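Local coordinates for protein ARF-like GTPase (Chlamydomonas reinhardtii, PDB 4M9Q) that adopts the P-loop NTPase fold of ARF-family small G proteins and holds phosphoaminophosphonic acid-guanylate ester with a magnesium ion in its nucleotide pocket, at residues L10-A15 with P84-E89; V76-A81 with F111-D116; D80-G85 with L117-P122. All blocks are in the same frame, centred on the assembly; numbering follows the deposited sequence.

Overall arrangement
All three contacts sit at the nucleotide-binding end of one mixed sheet. Contact 1 ties the phosphate-binding loop to the 3-10 turn and the start of helix 87-99. Contact 2, about 9 Å away centre to centre, pairs strands 74-80 and 108-113 and carries the residues that read the guanine. The two meet where K114 NZ reaches N14 O at 2.8 Å, so the phosphate loop and the base-binding turn are joined. Contact 3, about 8 Å from contact 2 between centres, brings together the loops leaving those strands; Q115 NE2 lies 3.0 Å from A121 O. F87 of contact 1 packs on contact 3, its CZ 3.9 Å from A121 CB; the two share P84 and G85.

Contact 1 (L10-A15 with P84-E89); sequences LGLDNA and PGRFEE. With GNP (phosphoaminophosphonic acid-guanylate ester), chain D.
The flat guanidinium of R86 has L12 over one face, while D13 CG and E89 OE2 lie at its edge, in plane, with the D13 carboxylate turned well out of that plane. Here the P-loop (Walker A) of a G protein, which begins at G11, leans on the 3-10 turn 84-86 and the first turn of helix 87-99 that follows it. R86 NH1 points almost straight at E89 OE2 (2.6 Å, N-H...O 172°) and also reaches D13 OD1 at 3.3 Å. Its other amino group, NH2, makes a weak, bent bond to D13 OD2 at 2.9 Å. The long side chain of R86 spans this gap, bent at chi2 (-112°) and chi3 (-99°). The cation stands between two acids, probably easing their repulsion; E89 OE1 has a second salt bridge, to R62. L12 CD1 lies 3.3 Å from E89 CG while also covering the guanidinium face of R86, a place for an apolar branched side chain. A type II turn from L12 to A15, with D13 and N14 at its middle, brings N14 N to 3.1 Å from the bridging N3B of phosphoaminophosphonic acid-guanylate ester.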
loop_
_atom_site.group_PDB
_atom_site.type_symbol
_atom_site.label_atom_id
_atom_site.label_comp_id
_atom_site.label_asym_id
_atom_site.label_seq_id
_atom_site.Cartn_x
_atom_site.Cartn_y
_atom_site.Cartn_z
ATOM N N LEU A 10 -1.619 -2.660 -0.550
ATOM C CA LEU A 10 -1.430 -4.082 -0.496
ATOM C C LEU A 10 -1.280 -4.514 0.955
ATOM O O LEU A 10 -1.217 -3.681 1.857
ATOM C CB LEU A 10 -0.159 -4.447 -1.266
ATOM C CG LEU A 10 -0.059 -4.033 -2.747
ATOM C CD1 LEU A 10 1.276 -4.518 -3.266
ATOM C CD2 LEU A 10 -1.213 -4.587 -3.536
ATOM N N GLY A 11 -1.236 -5.828 1.162
ATOM C CA GLY A 11 -1.189 -6.420 2.505
ATOM C C GLY A 11 -2.141 -7.598 2.584
ATOM O O GLY A 11 -3.014 -7.718 1.764
ATOM N N LEU A 12 -1.991 -8.439 3.602
ATOM C CA LEU A 12 -2.755 -9.683 3.681
ATOM C C LEU A 12 -4.223 -9.357 3.917
ATOM O O LEU A 12 -4.581 -8.256 4.378
ATOM C CB LEU A 12 -2.269 -10.556 4.841
ATOM C CG LEU A 12 -0.829 -11.060 4.861
ATOM C CD1 LEU A 12 -0.599 -11.930 6.095
ATOM C CD2 LEU A 12 -0.444 -11.802 3.576
ATOM N N ASP A 13 -5.071 -10.334 3.632
ATOM C CA ASP A 13 -6.460 -10.208 3.978
ATOM C C ASP A 13 -6.554 -9.916 5.478
ATOM O O ASP A 13 -5.756 -10.379 6.271
ATOM C CB ASP A 13 -7.227 -11.467 3.612
ATOM C CG ASP A 13 -6.730 -12.678 4.343
ATOM O OD1 ASP A 13 -5.631 -13.160 3.983
ATOM O OD2 ASP A 13 -7.424 -13.152 5.279
ATOM N N ASN A 14 -7.503 -9.067 5.829
ATOM C CA ASN A 14 -7.797 -8.710 7.196
ATOM C C ASN A 14 -6.876 -7.644 7.806
ATOM O O ASN A 14 -7.072 -7.216 8.947
ATOM C CB ASN A 14 -7.860 -9.967 8.085
ATOM C CG ASN A 14 -8.721 -9.757 9.318
ATOM O OD1 ASN A 14 -9.882 -9.363 9.199
ATOM N ND2 ASN A 14 -8.154 -9.997 10.512
ATOM N N ALA A 15 -5.915 -7.161 7.029
ATOM C CA ALA A 15 -4.933 -6.221 7.552
ATOM C C ALA A 15 -5.582 -4.857 7.855
ATOM O O ALA A 15 -5.186 -4.151 8.847
ATOM C CB ALA A 15 -3.796 -6.058 6.572
ATOM N N PRO A 84 0.487 -11.069 15.200
ATOM C CA PRO A 84 1.841 -11.579 14.922
ATOM C C PRO A 84 1.882 -13.005 14.355
ATOM O O PRO A 84 2.873 -13.402 13.739
ATOM C CB PRO A 84 2.522 -11.562 16.298
ATOM C CG PRO A 84 1.553 -10.984 17.252
ATOM C CD PRO A 84 0.199 -11.076 16.642
ATOM N N GLY A 85 0.819 -13.774 14.561
ATOM C CA GLY A 85 0.732 -15.076 13.950
ATOM C C GLY A 85 0.900 -15.005 12.453
ATOM O O GLY A 85 1.314 -15.995 11.850
ATOM N N ARG A 86 0.599 -13.841 11.845
ATOM C CA ARG A 86 0.618 -13.732 10.410
ATOM C C ARG A 86 1.811 -12.960 9.892
ATOM O O ARG A 86 1.937 -12.729 8.669
ATOM C CB ARG A 86 -0.691 -13.114 9.944
ATOM C CG ARG A 86 -1.885 -13.998 10.223
ATOM C CD ARG A 86 -2.500 -14.528 8.933
ATOM N NE ARG A 86 -3.652 -13.762 8.553
ATOM C CZ ARG A 86 -4.171 -13.706 7.336
ATOM N NH1 ARG A 86 -3.651 -14.382 6.323
ATOM N NH2 ARG A 86 -5.231 -12.930 7.138
ATOM N N PHE A 87 2.699 -12.569 10.787
ATOM C CA PHE A 87 3.853 -11.768 10.381
ATOM C C PHE A 87 4.684 -12.495 9.369
ATOM O O PHE A 87 5.158 -11.891 8.424
ATOM C CB PHE A 87 4.727 -11.366 11.562
ATOM C CG PHE A 87 4.202 -10.211 12.375
ATOM C CD1 PHE A 87 2.985 -9.562 12.069
ATOM C CD2 PHE A 87 4.907 -9.772 13.486
ATOM C CE1 PHE A 87 2.523 -8.507 12.860
ATOM C CE2 PHE A 87 4.422 -8.733 14.282
ATOM C CZ PHE A 87 3.232 -8.103 13.952
ATOM N N GLU A 88 4.868 -13.794 9.536
ATOM C CA GLU A 88 5.749 -14.511 8.622
ATOM C C GLU A 88 5.155 -14.602 7.218
ATOM O O GLU A 88 5.905 -14.452 6.252
ATOM C CB GLU A 88 6.134 -15.889 9.148
ATOM C CG GLU A 88 7.353 -16.469 8.444
ATOM C CD GLU A 88 8.660 -15.916 8.981
ATOM O OE1 GLU A 88 8.608 -15.069 9.889
ATOM O OE2 GLU A 88 9.738 -16.321 8.501
ATOM N N GLU A 89 3.839 -14.822 7.074
ATOM C CA GLU A 89 3.274 -14.815 5.726
ATOM C C GLU A 89 3.238 -13.401 5.135
ATOM O O GLU A 89 3.381 -13.235 3.921
ATOM C CB GLU A 89 1.924 -15.510 5.555
ATOM C CG GLU A 89 0.755 -14.940 6.267
ATOM C CD GLU A 89 -0.588 -15.423 5.693
ATOM O OE1 GLU A 89 -0.815 -15.424 4.451
ATOM O OE2 GLU A 89 -1.458 -15.808 6.513
HETATM P PG GNP D . -9.229 -7.907 2.274
HETATM O O1G GNP D . -10.251 -6.913 1.505
HETATM O O2G GNP D . -7.752 -7.695 1.790
HETATM O O3G GNP D . -9.794 -9.332 2.128
HETATM N N3B GNP D . -9.184 -7.393 3.893
HETATM P PB GNP D . -8.859 -5.762 4.194
HETATM O O1B GNP D . -9.485 -4.784 3.071
HETATM O O2B GNP D . -7.365 -5.647 4.317
HETATM O O3A GNP D . -9.527 -5.583 5.624
HETATM P PA GNP D . -10.705 -4.600 6.042
HETATM O O1A GNP D . -11.864 -5.232 5.374
HETATM O O2A GNP D . -10.258 -3.211 5.748
HETATM O "O5'" GNP D . -10.681 -4.868 7.616
HETATM C "C5'" GNP D . -10.695 -6.231 8.104
HETATM C "C4'" GNP D . -11.353 -6.296 9.508
HETATM O "O4'" GNP D . -10.515 -5.526 10.383
HETATM C "C3'" GNP D . -12.691 -5.579 9.604
HETATM O "O3'" GNP D . -13.474 -6.021 10.712
HETATM C "C2'" GNP D . -12.325 -4.185 9.981
HETATM O "O2'" GNP D . -13.325 -3.471 10.647
HETATM C "C1'" GNP D . -11.226 -4.448 10.962
HETATM N N9 GNP D . -10.309 -3.332 11.214
HETATM C C8 GNP D . -9.714 -2.604 10.271
HETATM N N7 GNP D . -8.884 -1.707 10.822
HETATM C C5 GNP D . -8.964 -1.847 12.149
HETATM C C6 GNP D . -8.337 -1.157 13.289
HETATM O O6 GNP D . -7.541 -0.213 13.129
HETATM N N1 GNP D . -8.641 -1.591 14.494
HETATM C C2 GNP D . -9.509 -2.629 14.713
HETATM N N2 GNP D . -9.748 -2.959 15.984
HETATM N N3 GNP D . -10.131 -3.315 13.719
HETATM C C4 GNP D . -9.907 -2.928 12.418
#

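Contact 2 (V76-A81 with F111-D116). With GNP (phosphoaminophosphonic acid-guanylate ester), chain D.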
loop_
_atom_site.group_PDB
_atom_site.type_symbol
_atom_site.label_atom_id
_atom_site.label_comp_id
_atom_site.label_asym_id
_atom_site.label_seq_id
_atom_site.Cartn_x
_atom_site.Cartn_y
_atom_site.Cartn_z
ATOM N N VAL A 76 1.506 1.255 -0.504
ATOM C CA VAL A 76 1.188 1.286 0.895
ATOM C C VAL A 76 1.008 -0.196 1.250
ATOM O O VAL A 76 0.179 -0.853 0.642
ATOM C CB VAL A 76 -0.047 2.088 1.183
ATOM C CG1 VAL A 76 -0.422 1.984 2.651
ATOM C CG2 VAL A 76 0.140 3.543 0.785
ATOM N N TYR A 77 1.813 -0.731 2.180
ATOM C CA TYR A 77 1.654 -2.076 2.643
ATOM C C TYR A 77 1.097 -2.045 4.068
ATOM O O TYR A 77 1.661 -1.379 4.941
ATOM C CB TYR A 77 2.978 -2.782 2.603
ATOM C CG TYR A 77 2.848 -4.291 2.726
ATOM C CD1 TYR A 77 2.519 -5.056 1.644
ATOM C CD2 TYR A 77 3.052 -4.927 3.945
ATOM C CE1 TYR A 77 2.380 -6.409 1.771
ATOM C CE2 TYR A 77 2.904 -6.274 4.075
ATOM C CZ TYR A 77 2.569 -7.009 2.982
ATOM O OH TYR A 77 2.459 -8.352 3.111
ATOM N N VAL A 78 -0.022 -2.715 4.310
ATOM C CA VAL A 78 -0.693 -2.673 5.582
ATOM C C VAL A 78 -0.544 -4.021 6.254
ATOM O O VAL A 78 -0.766 -5.083 5.649
ATOM C CB VAL A 78 -2.185 -2.348 5.392
ATOM C CG1 VAL A 78 -2.893 -2.160 6.741
ATOM C CG2 VAL A 78 -2.376 -1.087 4.536
ATOM N N VAL A 79 -0.171 -3.984 7.539
ATOM C CA VAL A 79 0.005 -5.174 8.336
ATOM C C VAL A 79 -0.947 -5.081 9.498
ATOM O O VAL A 79 -1.111 -4.007 10.089
ATOM C CB VAL A 79 1.418 -5.246 8.919
ATOM C CG1 VAL A 79 1.586 -6.508 9.760
ATOM C CG2 VAL A 79 2.432 -5.255 7.810
ATOM N N ASP A 80 -1.567 -6.209 9.851
ATOM C CA ASP A 80 -2.360 -6.246 11.088
ATOM C C ASP A 80 -1.348 -6.424 12.191
ATOM O O ASP A 80 -0.829 -7.536 12.385
ATOM C CB ASP A 80 -3.393 -7.377 11.044
ATOM C CG ASP A 80 -4.282 -7.461 12.293
ATOM O OD1 ASP A 80 -3.998 -6.785 13.318
ATOM O OD2 ASP A 80 -5.267 -8.288 12.268
ATOM N N ALA A 81 -1.080 -5.333 12.900
ATOM C CA ALA A 81 -0.036 -5.326 13.889
ATOM C C ALA A 81 -0.420 -6.152 15.110
ATOM O O ALA A 81 0.453 -6.466 15.927
ATOM C CB ALA A 81 0.325 -3.885 14.302
ATOM N N PHE A 111 2.002 0.438 7.072
ATOM C CA PHE A 111 1.168 0.822 8.195
ATOM C C PHE A 111 1.030 -0.334 9.162
ATOM O O PHE A 111 0.564 -1.396 8.821
ATOM C CB PHE A 111 -0.197 1.254 7.710
ATOM C CG PHE A 111 -0.234 2.640 7.133
ATOM C CD1 PHE A 111 0.012 3.696 7.912
ATOM C CD2 PHE A 111 -0.601 2.858 5.828
ATOM C CE1 PHE A 111 -0.058 4.985 7.407
ATOM C CE2 PHE A 111 -0.703 4.141 5.298
ATOM C CZ PHE A 111 -0.408 5.208 6.081
ATOM N N ALA A 112 1.476 -0.130 10.383
ATOM C CA ALA A 112 1.327 -1.148 11.431
ATOM C C ALA A 112 -0.045 -0.905 12.033
ATOM O O ALA A 112 -0.175 -0.186 13.020
ATOM C CB ALA A 112 2.410 -1.002 12.508
ATOM N N ASN A 113 -1.055 -1.484 11.413
ATOM C CA ASN A 113 -2.448 -1.157 11.719
ATOM C C ASN A 113 -3.014 -1.849 12.985
ATOM O O ASN A 113 -2.454 -2.797 13.522
ATOM C CB ASN A 113 -3.311 -1.467 10.501
ATOM C CG ASN A 113 -4.701 -0.903 10.619
ATOM O OD1 ASN A 113 -4.905 0.210 11.153
ATOM N ND2 ASN A 113 -5.678 -1.661 10.152
ATOM N N LYS A 114 -4.119 -1.322 13.475
ATOM C CA LYS A 114 -4.877 -1.938 14.600
ATOM C C LYS A 114 -4.198 -1.701 15.956
ATOM O O LYS A 114 -4.193 -2.567 16.800
ATOM C CB LYS A 114 -5.107 -3.435 14.338
ATOM C CG LYS A 114 -5.752 -3.748 12.962
ATOM C CD LYS A 114 -6.594 -5.026 13.006
ATOM C CE LYS A 114 -7.052 -5.490 11.646
ATOM N NZ LYS A 114 -7.623 -6.874 11.632
ATOM N N GLN A 115 -3.656 -0.501 16.153
ATOM C CA GLN A 115 -2.975 -0.138 17.381
ATOM C C GLN A 115 -3.918 0.095 18.547
ATOM O O GLN A 115 -3.459 0.306 19.659
ATOM C CB GLN A 115 -2.113 1.092 17.197
ATOM C CG GLN A 115 -0.950 0.935 16.223
ATOM C CD GLN A 115 0.183 0.097 16.758
ATOM O OE1 GLN A 115 0.512 0.212 17.908
ATOM N NE2 GLN A 115 0.804 -0.703 15.911
ATOM N N ASP A 116 -5.220 0.064 18.298
ATOM C CA ASP A 116 -6.232 0.045 19.387
ATOM C C ASP A 116 -6.337 -1.318 20.034
ATOM O O ASP A 116 -6.835 -1.445 21.150
ATOM C CB ASP A 116 -7.613 0.432 18.860
ATOM C CG ASP A 116 -8.083 -0.500 17.726
ATOM O OD1 ASP A 116 -7.314 -0.787 16.732
ATOM O OD2 ASP A 116 -9.248 -0.968 17.826
HETATM P PG GNP D . -9.229 -7.907 2.274
HETATM O O1G GNP D . -10.251 -6.913 1.505
HETATM O O2G GNP D . -7.752 -7.695 1.790
HETATM O O3G GNP D . -9.794 -9.332 2.128
HETATM N N3B GNP D . -9.184 -7.393 3.893
HETATM P PB GNP D . -8.859 -5.762 4.194
HETATM O O1B GNP D . -9.485 -4.784 3.071
HETATM O O2B GNP D . -7.365 -5.647 4.317
HETATM O O3A GNP D . -9.527 -5.583 5.624
HETATM P PA GNP D . -10.705 -4.600 6.042
HETATM O O1A GNP D . -11.864 -5.232 5.374
HETATM O O2A GNP D . -10.258 -3.211 5.748
HETATM O "O5'" GNP D . -10.681 -4.868 7.616
HETATM C "C5'" GNP D . -10.695 -6.231 8.104
HETATM C "C4'" GNP D . -11.353 -6.296 9.508
HETATM O "O4'" GNP D . -10.515 -5.526 10.383
HETATM C "C3'" GNP D . -12.691 -5.579 9.604
HETATM O "O3'" GNP D . -13.474 -6.021 10.712
HETATM C "C2'" GNP D . -12.325 -4.185 9.981
HETATM O "O2'" GNP D . -13.325 -3.471 10.647
HETATM C "C1'" GNP D . -11.226 -4.448 10.962
HETATM N N9 GNP D . -10.309 -3.332 11.214
HETATM C C8 GNP D . -9.714 -2.604 10.271
HETATM N N7 GNP D . -8.884 -1.707 10.822
HETATM C C5 GNP D . -8.964 -1.847 12.149
HETATM C C6 GNP D . -8.337 -1.157 13.289
HETATM O O6 GNP D . -7.541 -0.213 13.129
HETATM N N1 GNP D . -8.641 -1.591 14.494
HETATM C C2 GNP D . -9.509 -2.629 14.713
HETATM N N2 GNP D . -9.748 -2.959 15.984
HETATM N N3 GNP D . -10.131 -3.315 13.719
HETATM C C4 GNP D . -9.907 -2.928 12.418
#
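V79 is held through both its N and its O by backbone hydrogen bonds: N gives to F111 O (3.0 Å, nearly straight at 173°) and O takes from N113 N at 2.8 Å. F111 N to Y77 O and A81 N to N113 O extend this parallel ladder at its two ends. Apolar contacts are few. V76 CG1 meets the edge of the F111 ring, 3.3 Å from CD2. Just past the strand end A81 CB rests against A112 CB (4.0 Å), A112 pointing to the opposite face from F111; small residues suit this close approach. These strands are the two arms of a beta-alpha-beta unit around helix 87-99, and the second runs into the NKxD motif of small G proteins. Charge and polarity dominate there. D80 CG is anti to the backbone N (chi1 -179°), putting OD2 2.8 Å from K114 NZ; the ammonium approaches from above the carboxylate plane. The same NZ binds N14 O and, weakly, O4' of the nucleotide. K114 is extended, and its CG lies over the guanine face, 3.7 Å from C6. N113 uses both ends of its amide, ND2 on A15 O and OD1 on A146 N, bracing the pocket. D116 is suited to guanine by its paired oxygens: OD1 accepts from N1 at 2.7 Å and OD2 accepts from N2 at 2.8 Å.

Contact 3 (D80-G85 with L117-P122)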
loop_
_atom_site.group_PDB
_atom_site.type_symbol
_atom_site.label_atom_id
_atom_site.label_comp_id
_atom_site.label_asym_id
_atom_site.label_seq_id
_atom_site.Cartn_x
_atom_site.Cartn_y
_atom_site.Cartn_z
ATOM N N ASP A 80 -1.567 -6.209 9.851
ATOM C CA ASP A 80 -2.360 -6.246 11.088
ATOM C C ASP A 80 -1.348 -6.424 12.191
ATOM O O ASP A 80 -0.829 -7.536 12.385
ATOM C CB ASP A 80 -3.393 -7.377 11.044
ATOM C CG ASP A 80 -4.282 -7.461 12.293
ATOM O OD1 ASP A 80 -3.998 -6.785 13.318
ATOM O OD2 ASP A 80 -5.267 -8.288 12.268
ATOM N N ALA A 81 -1.080 -5.333 12.900
ATOM C CA ALA A 81 -0.036 -5.326 13.889
ATOM C C ALA A 81 -0.420 -6.152 15.110
ATOM O O ALA A 81 0.453 -6.466 15.927
ATOM C CB ALA A 81 0.325 -3.885 14.302
ATOM N N ALA A 82 -1.709 -6.476 15.237
ATOM C CA ALA A 82 -2.250 -7.150 16.420
ATOM C C ALA A 82 -2.387 -8.623 16.184
ATOM O O ALA A 82 -2.940 -9.300 17.029
ATOM C CB ALA A 82 -3.606 -6.589 16.833
ATOM N N ASP A 83 -1.858 -9.097 15.058
ATOM C CA ASP A 83 -1.858 -10.496 14.674
ATOM C C ASP A 83 -0.444 -10.951 14.239
ATOM O O ASP A 83 -0.201 -11.225 13.038
ATOM C CB ASP A 83 -2.833 -10.678 13.483
ATOM C CG ASP A 83 -3.185 -12.139 13.207
ATOM O OD1 ASP A 83 -4.004 -12.358 12.295
ATOM O OD2 ASP A 83 -2.658 -13.047 13.875
ATOM N N PRO A 84 0.487 -11.069 15.200
ATOM C CA PRO A 84 1.841 -11.579 14.922
ATOM C C PRO A 84 1.882 -13.005 14.355
ATOM O O PRO A 84 2.873 -13.402 13.739
ATOM C CB PRO A 84 2.522 -11.562 16.298
ATOM C CG PRO A 84 1.553 -10.984 17.252
ATOM C CD PRO A 84 0.199 -11.076 16.642
ATOM N N GLY A 85 0.819 -13.774 14.561
ATOM C CA GLY A 85 0.732 -15.076 13.950
ATOM C C GLY A 85 0.900 -15.005 12.453
ATOM O O GLY A 85 1.314 -15.995 11.850
ATOM N N LEU A 117 -5.900 -2.365 19.348
ATOM C CA LEU A 117 -5.965 -3.716 19.970
ATOM C C LEU A 117 -4.847 -3.933 21.004
ATOM O O LEU A 117 -3.680 -3.575 20.803
ATOM C CB LEU A 117 -5.949 -4.803 18.893
ATOM C CG LEU A 117 -7.231 -4.790 18.057
ATOM C CD1 LEU A 117 -7.091 -5.887 17.011
ATOM C CD2 LEU A 117 -8.472 -4.930 18.970
ATOM N N PRO A 118 -5.171 -4.541 22.111
ATOM C CA PRO A 118 -4.139 -4.683 23.147
ATOM C C PRO A 118 -2.853 -5.445 22.755
ATOM O O PRO A 118 -1.794 -5.129 23.287
ATOM C CB PRO A 118 -4.854 -5.364 24.280
ATOM C CG PRO A 118 -6.123 -5.856 23.729
ATOM C CD PRO A 118 -6.441 -5.161 22.467
ATOM N N THR A 119 -2.914 -6.348 21.774
ATOM C CA THR A 119 -1.720 -7.085 21.338
ATOM C C THR A 119 -0.934 -6.393 20.220
ATOM O O THR A 119 0.002 -6.932 19.689
ATOM C CB THR A 119 -2.110 -8.479 20.852
ATOM O OG1 THR A 119 -3.195 -8.341 19.910
ATOM C CG2 THR A 119 -2.483 -9.395 22.080
ATOM N N ALA A 120 -1.280 -5.164 19.883
ATOM C CA ALA A 120 -0.637 -4.482 18.766
ATOM C C ALA A 120 0.888 -4.331 18.917
ATOM O O ALA A 120 1.368 -3.805 19.904
ATOM C CB ALA A 120 -1.269 -3.122 18.598
ATOM N N ALA A 121 1.644 -4.797 17.930
ATOM C CA ALA A 121 3.097 -4.684 17.944
ATOM C C ALA A 121 3.554 -3.281 17.572
ATOM O O ALA A 121 2.996 -2.650 16.644
ATOM C CB ALA A 121 3.711 -5.665 16.977
ATOM N N PRO A 122 4.590 -2.782 18.259
ATOM C CA PRO A 122 5.104 -1.471 17.866
ATOM C C PRO A 122 5.887 -1.507 16.529
ATOM O O PRO A 122 6.125 -2.580 15.946
ATOM C CB PRO A 122 5.964 -1.056 19.052
ATOM C CG PRO A 122 6.342 -2.337 19.699
ATOM C CD PRO A 122 5.328 -3.373 19.366
#
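The methyl of A82 meets two side chains of the opposing loop, roughly at right angles to each other, with L117 CD1 at 3.6 Å and T119 OG1 also at 3.6 Å. L117 presents its CB as well as CD1 to this methyl, whose small size suits the close approach. T119 turns its hydroxyl to the A82 backbone: OG1 lies between the backbone N and the carbonyl carbon (chi1 50°) and donates to A82 O at 3.0 Å. Beside it the two loops come close, the CA atoms of A82 and A120 being 3.9 Å apart. Both segments are loops that follow parallel strands of the P-loop NTPase sheet, and each makes a type I turn, D80-D83 and L117-A120; P118, with its fixed phi, suits the second position of the latter. D80 adds an Asx turn, its OD1 accepting from A82 N at 3.0 Å. The side chain of L117 also comes within about 4 Å of the bound nucleotide. Further along, A121 places its CB 3.5 Å from A81 O. The same oxygen takes a hydrogen bond from A121 N, 2.9 Å long and fairly straight at N-H, though the donor stands well above the carbonyl plane.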